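Local coordinates for mariner Mos1 transposase (PDB 4MDB), which moves the Mos1 transposon by a cut-and-paste mechanism, its catalytic domain cleaving and joining DNA with divalent metal ions, at residues M9-Y23 with P210-F224. The protein carries 1 engineered substitution. Residues are numbered along the deposited sequence; the frame is centred on the assembly and turned at random.
Unlike the reference sequence in segment 210-224: F224 (reference Leu).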
# COMPACT_ATOMS: atom_id res chain seq x y z
N MET A 9 -0.71 4.76 20.40
CA MET A 9 -1.22 3.41 20.74
C MET A 9 -2.72 3.47 20.80
O MET A 9 -3.42 2.53 20.38
CB MET A 9 -0.61 2.91 22.06
CG MET A 9 0.87 2.59 21.99
SD MET A 9 1.49 1.90 23.55
CE MET A 9 1.69 3.37 24.53
N GLU A 10 -3.29 4.58 21.24
CA GLU A 10 -4.75 4.70 21.35
C GLU A 10 -5.36 4.70 19.92
O GLU A 10 -6.35 3.99 19.67
CB GLU A 10 -5.09 5.93 22.16
CG GLU A 10 -6.33 6.73 21.95
CD GLU A 10 -6.22 8.06 22.73
OE1 GLU A 10 -5.92 9.11 22.11
OE2 GLU A 10 -6.31 8.07 23.98
N ARG A 11 -4.73 5.47 19.03
CA ARG A 11 -5.21 5.58 17.61
C ARG A 11 -5.13 4.22 16.92
O ARG A 11 -6.13 3.74 16.27
CB ARG A 11 -4.42 6.61 16.83
CG ARG A 11 -4.97 6.83 15.39
CD ARG A 11 -4.91 8.31 15.00
NE ARG A 11 -5.10 8.57 13.55
CZ ARG A 11 -4.16 8.98 12.69
NH1 ARG A 11 -2.88 9.14 13.06
NH2 ARG A 11 -4.50 9.19 11.42
N ARG A 12 -4.03 3.52 17.14
CA ARG A 12 -3.84 2.14 16.58
C ARG A 12 -4.92 1.23 17.10
O ARG A 12 -5.62 0.56 16.35
CB ARG A 12 -2.47 1.51 16.88
CG ARG A 12 -1.33 2.07 16.04
CD ARG A 12 0.03 1.85 16.61
NE ARG A 12 0.27 0.44 16.83
CZ ARG A 12 0.71 -0.43 15.93
NH1 ARG A 12 0.90 -0.03 14.66
NH2 ARG A 12 0.85 -1.70 16.25
N LYS A 13 -5.13 1.21 18.44
CA LYS A 13 -6.12 0.26 18.96
C LYS A 13 -7.49 0.59 18.49
O LYS A 13 -8.25 -0.31 18.08
CB LYS A 13 -6.09 0.20 20.54
CG LYS A 13 -6.87 -0.89 21.13
CD LYS A 13 -7.01 -0.69 22.63
CE LYS A 13 -7.68 -1.91 23.16
NZ LYS A 13 -8.14 -1.77 24.58
N ASN A 14 -7.82 1.86 18.51
CA ASN A 14 -9.17 2.30 18.14
C ASN A 14 -9.47 2.00 16.64
O ASN A 14 -10.55 1.50 16.30
CB ASN A 14 -9.34 3.80 18.36
CG ASN A 14 -9.46 4.15 19.85
OD1 ASN A 14 -9.65 3.25 20.70
ND2 ASN A 14 -9.38 5.45 20.16
N THR A 15 -8.46 2.28 15.82
CA THR A 15 -8.57 2.02 14.32
C THR A 15 -8.76 0.53 14.09
O THR A 15 -9.70 0.13 13.35
CB THR A 15 -7.38 2.56 13.60
OG1 THR A 15 -7.38 4.00 13.81
CG2 THR A 15 -7.45 2.26 12.07
N CYS A 16 -7.93 -0.30 14.72
CA CYS A 16 -8.10 -1.75 14.57
C CYS A 16 -9.47 -2.28 15.07
O CYS A 16 -10.04 -3.19 14.50
CB CYS A 16 -6.99 -2.52 15.23
SG CYS A 16 -5.40 -2.20 14.40
N GLU A 17 -9.97 -1.73 16.19
CA GLU A 17 -11.32 -2.14 16.66
C GLU A 17 -12.42 -1.89 15.63
O GLU A 17 -13.29 -2.76 15.41
CB GLU A 17 -11.69 -1.39 17.97
CG GLU A 17 -10.91 -1.89 19.17
CD GLU A 17 -11.29 -1.15 20.47
OE1 GLU A 17 -11.05 -1.73 21.55
OE2 GLU A 17 -11.89 -0.04 20.40
N ILE A 18 -12.35 -0.72 15.01
CA ILE A 18 -13.32 -0.25 14.02
C ILE A 18 -13.22 -1.20 12.82
O ILE A 18 -14.27 -1.68 12.32
CB ILE A 18 -13.09 1.19 13.60
CG1 ILE A 18 -13.43 2.16 14.75
CG2 ILE A 18 -13.91 1.59 12.37
CD1 ILE A 18 -12.82 3.52 14.53
N LEU A 19 -12.01 -1.44 12.33
CA LEU A 19 -11.85 -2.28 11.10
C LEU A 19 -12.30 -3.73 11.37
O LEU A 19 -13.01 -4.36 10.55
CB LEU A 19 -10.41 -2.21 10.60
CG LEU A 19 -9.96 -0.85 10.12
CD1 LEU A 19 -8.44 -0.81 9.91
CD2 LEU A 19 -10.73 -0.43 8.89
N LEU A 20 -11.94 -4.25 12.54
CA LEU A 20 -12.24 -5.63 12.91
C LEU A 20 -13.70 -5.84 13.10
O LEU A 20 -14.26 -6.82 12.59
CB LEU A 20 -11.51 -6.03 14.21
CG LEU A 20 -11.45 -7.53 14.50
CD1 LEU A 20 -10.71 -8.33 13.42
CD2 LEU A 20 -10.67 -7.65 15.83
N SER A 21 -14.37 -4.89 13.74
CA SER A 21 -15.83 -5.00 13.91
C SER A 21 -16.59 -4.88 12.58
O SER A 21 -17.56 -5.59 12.32
CB SER A 21 -16.40 -4.06 14.96
OG SER A 21 -16.32 -2.76 14.53
N ARG A 22 -16.13 -4.00 11.71
CA ARG A 22 -16.68 -3.95 10.34
C ARG A 22 -16.47 -5.27 9.64
O ARG A 22 -17.38 -5.81 9.02
CB ARG A 22 -16.04 -2.84 9.50
CG ARG A 22 -16.57 -2.86 8.04
CD ARG A 22 -16.02 -1.67 7.34
NE ARG A 22 -16.39 -1.64 5.92
CZ ARG A 22 -16.05 -0.64 5.10
NH1 ARG A 22 -15.28 0.33 5.54
NH2 ARG A 22 -16.43 -0.66 3.85
N TYR A 23 -15.25 -5.81 9.69
CA TYR A 23 -14.91 -7.06 9.03
C TYR A 23 -15.82 -8.16 9.46
O TYR A 23 -16.25 -8.93 8.64
CB TYR A 23 -13.44 -7.41 9.24
CG TYR A 23 -13.06 -8.80 8.85
CD1 TYR A 23 -12.91 -9.18 7.49
CD2 TYR A 23 -12.91 -9.78 9.81
CE1 TYR A 23 -12.58 -10.47 7.13
CE2 TYR A 23 -12.60 -11.08 9.46
CZ TYR A 23 -12.45 -11.45 8.15
OH TYR A 23 -12.13 -12.75 7.90
N PRO A 210 -7.02 -9.19 9.13
CA PRO A 210 -7.77 -9.35 10.35
C PRO A 210 -7.03 -9.94 11.52
O PRO A 210 -7.26 -9.50 12.66
CB PRO A 210 -8.92 -10.28 9.93
CG PRO A 210 -9.05 -10.15 8.49
CD PRO A 210 -7.62 -9.92 8.02
N GLU A 211 -6.07 -10.85 11.26
CA GLU A 211 -5.26 -11.44 12.30
C GLU A 211 -4.35 -10.33 12.88
O GLU A 211 -4.17 -10.25 14.12
CB GLU A 211 -4.45 -12.62 11.75
CG GLU A 211 -3.10 -12.82 12.44
CD GLU A 211 -2.35 -14.03 11.91
OE1 GLU A 211 -2.05 -14.91 12.77
OE2 GLU A 211 -2.03 -14.09 10.68
N ARG A 212 -3.84 -9.46 12.02
CA ARG A 212 -3.07 -8.30 12.45
C ARG A 212 -3.91 -7.37 13.32
O ARG A 212 -3.50 -7.00 14.42
CB ARG A 212 -2.52 -7.54 11.25
CG ARG A 212 -1.66 -8.38 10.32
CD ARG A 212 -0.40 -7.64 9.90
NE ARG A 212 0.67 -8.55 9.52
CZ ARG A 212 1.92 -8.48 9.98
NH1 ARG A 212 2.25 -7.53 10.85
NH2 ARG A 212 2.83 -9.35 9.58
N TRP A 213 -5.09 -7.01 12.83
CA TRP A 213 -6.01 -6.11 13.59
C TRP A 213 -6.24 -6.72 15.00
O TRP A 213 -6.17 -5.98 16.00
CB TRP A 213 -7.32 -5.78 12.92
CG TRP A 213 -7.17 -5.10 11.63
CD1 TRP A 213 -6.15 -4.25 11.26
CD2 TRP A 213 -8.00 -5.23 10.45
NE1 TRP A 213 -6.33 -3.82 9.98
CE2 TRP A 213 -7.47 -4.37 9.47
CE3 TRP A 213 -9.19 -5.85 10.18
CZ2 TRP A 213 -8.05 -4.24 8.23
CZ3 TRP A 213 -9.74 -5.72 8.96
CH2 TRP A 213 -9.18 -4.94 7.99
N GLU A 214 -6.48 -8.03 15.03
CA GLU A 214 -6.78 -8.74 16.33
C GLU A 214 -5.61 -8.62 17.26
O GLU A 214 -5.79 -8.39 18.46
CB GLU A 214 -7.14 -10.20 16.07
CG GLU A 214 -8.15 -10.69 17.10
CD GLU A 214 -9.45 -11.18 16.52
OE1 GLU A 214 -10.31 -10.36 16.07
OE2 GLU A 214 -9.64 -12.42 16.59
N LYS A 215 -4.42 -8.85 16.73
CA LYS A 215 -3.19 -8.77 17.53
C LYS A 215 -2.98 -7.37 18.08
O LYS A 215 -2.55 -7.19 19.24
CB LYS A 215 -1.99 -9.23 16.75
CG LYS A 215 -1.95 -10.74 16.56
CD LYS A 215 -0.67 -11.11 15.90
CE LYS A 215 -0.56 -12.61 15.71
NZ LYS A 215 0.67 -12.80 14.88
N CYS A 216 -3.23 -6.36 17.25
CA CYS A 216 -3.11 -4.99 17.68
C CYS A 216 -4.05 -4.67 18.79
O CYS A 216 -3.63 -4.06 19.77
CB CYS A 216 -3.31 -4.05 16.49
SG CYS A 216 -2.84 -2.34 16.92
N VAL A 217 -5.30 -5.13 18.69
CA VAL A 217 -6.28 -4.90 19.74
C VAL A 217 -5.78 -5.65 21.01
O VAL A 217 -5.75 -5.08 22.11
CB VAL A 217 -7.68 -5.32 19.30
CG1 VAL A 217 -8.63 -5.35 20.50
CG2 VAL A 217 -8.21 -4.34 18.24
N ALA A 218 -5.26 -6.86 20.84
CA ALA A 218 -4.82 -7.61 22.03
C ALA A 218 -3.59 -7.01 22.69
O ALA A 218 -3.42 -7.20 23.89
CB ALA A 218 -4.60 -9.07 21.70
N SER A 219 -2.74 -6.31 21.95
CA SER A 219 -1.62 -5.57 22.35
C SER A 219 -1.93 -4.18 23.00
O SER A 219 -1.07 -3.33 23.29
CB SER A 219 -0.61 -5.41 21.27
OG SER A 219 -0.14 -6.63 20.92
N ASP A 220 -3.22 -3.89 22.97
CA ASP A 220 -3.73 -2.54 23.32
C ASP A 220 -3.11 -1.42 22.50
O ASP A 220 -2.89 -0.32 22.98
CB ASP A 220 -3.53 -2.24 24.84
CG ASP A 220 -4.38 -3.14 25.72
OD1 ASP A 220 -5.58 -3.26 25.43
OD2 ASP A 220 -3.84 -3.67 26.74
N GLY A 221 -2.85 -1.70 21.22
CA GLY A 221 -2.21 -0.67 20.42
C GLY A 221 -0.72 -0.68 20.36
O GLY A 221 -0.14 0.09 19.59
N LYS A 222 -0.03 -1.49 21.18
CA LYS A 222 1.43 -1.60 21.04
C LYS A 222 1.82 -2.34 19.73
O LYS A 222 0.96 -2.96 19.09
CB LYS A 222 2.05 -2.39 22.20
CG LYS A 222 2.25 -1.57 23.47
CD LYS A 222 3.04 -2.32 24.57
CE LYS A 222 2.55 -3.76 24.84
NZ LYS A 222 1.12 -3.83 25.22
N TYR A 223 3.10 -2.33 19.37
CA TYR A 223 3.64 -3.29 18.38
C TYR A 223 3.51 -4.67 18.93
O TYR A 223 3.34 -4.84 20.14
CB TYR A 223 5.07 -3.00 17.97
CG TYR A 223 5.20 -1.69 17.23
CD1 TYR A 223 4.41 -1.39 16.14
CD2 TYR A 223 6.10 -0.72 17.66
CE1 TYR A 223 4.51 -0.19 15.49
CE2 TYR A 223 6.21 0.48 17.01
CZ TYR A 223 5.43 0.74 15.91
OH TYR A 223 5.54 1.92 15.31
N PHE A 224 3.52 -5.67 18.06
CA PHE A 224 3.21 -7.01 18.49
C PHE A 224 4.13 -7.98 17.77
O PHE A 224 4.86 -7.60 16.85
CB PHE A 224 1.74 -7.32 18.23
CG PHE A 224 1.30 -7.00 16.82
CD1 PHE A 224 1.53 -7.89 15.80
CD2 PHE A 224 0.63 -5.81 16.55
CE1 PHE A 224 1.09 -7.61 14.52
CE2 PHE A 224 0.21 -5.52 15.27
CZ PHE A 224 0.46 -6.41 14.26
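R12 reaches G221 through its torsions: CG lies anti to the carbonyl carbon (chi1 -76°) and the chain then bends at chi3, bringing NE to G221 O and turning the guanidinium along the turn at 219-222. In W213, CG is likewise anti to the carbonyl carbon, which lays one face of the indole against L19. The setting is a packed pair of helices, closer to antiparallel than parallel, in the RNase H-like catalytic domain: the axes of 9-23 and 210-218 cross at -135° and approach to 8.6 Å, joining the first helix of this domain (6-25) to the last (209-218). W213 is a knob in the hole formed by C16, L19, L20 and Y23. CB of L19 stands 3.6 Å from the centroid of the W213 six-membered ring, almost on its normal, a CH-pi contact. At the Y23 end of the contact, CG of P210 covers the Y23 ring over its centre in a second one. Midway, C16 SG touches C216 CB at 3.5 Å, while V217 CG2 packs on C16 CB.

After 218 the helix closes in a Schellman motif, with D220 at positive phi, overlapping a type I' turn from S219 to K222. This brings G221 CA to 3.4 Å from M9 O, a CA-H...O contact. K13, extended beyond CG, runs alongside D220 to form a salt bridge at the anti side of OD1. The R12 guanidinium has CD1 of the steeply tilted Y223 ring over one face and C216 SG over the opposite one, while D159 forms a salt bridge with NH1; two carbonyls at its edge help fix its rotation. Y223, also anchored by its hydroxyl to Y156 O, has its side chain about 6 Å from bound raltegravir, which places this end of the contact beside the inhibitor site. R12 NE donates to G221 O at 2.8 Å (159° at the hydrogen), and R12 NH2 to K222 O at 3.1 Å, both acceptors near the guanidinium plane.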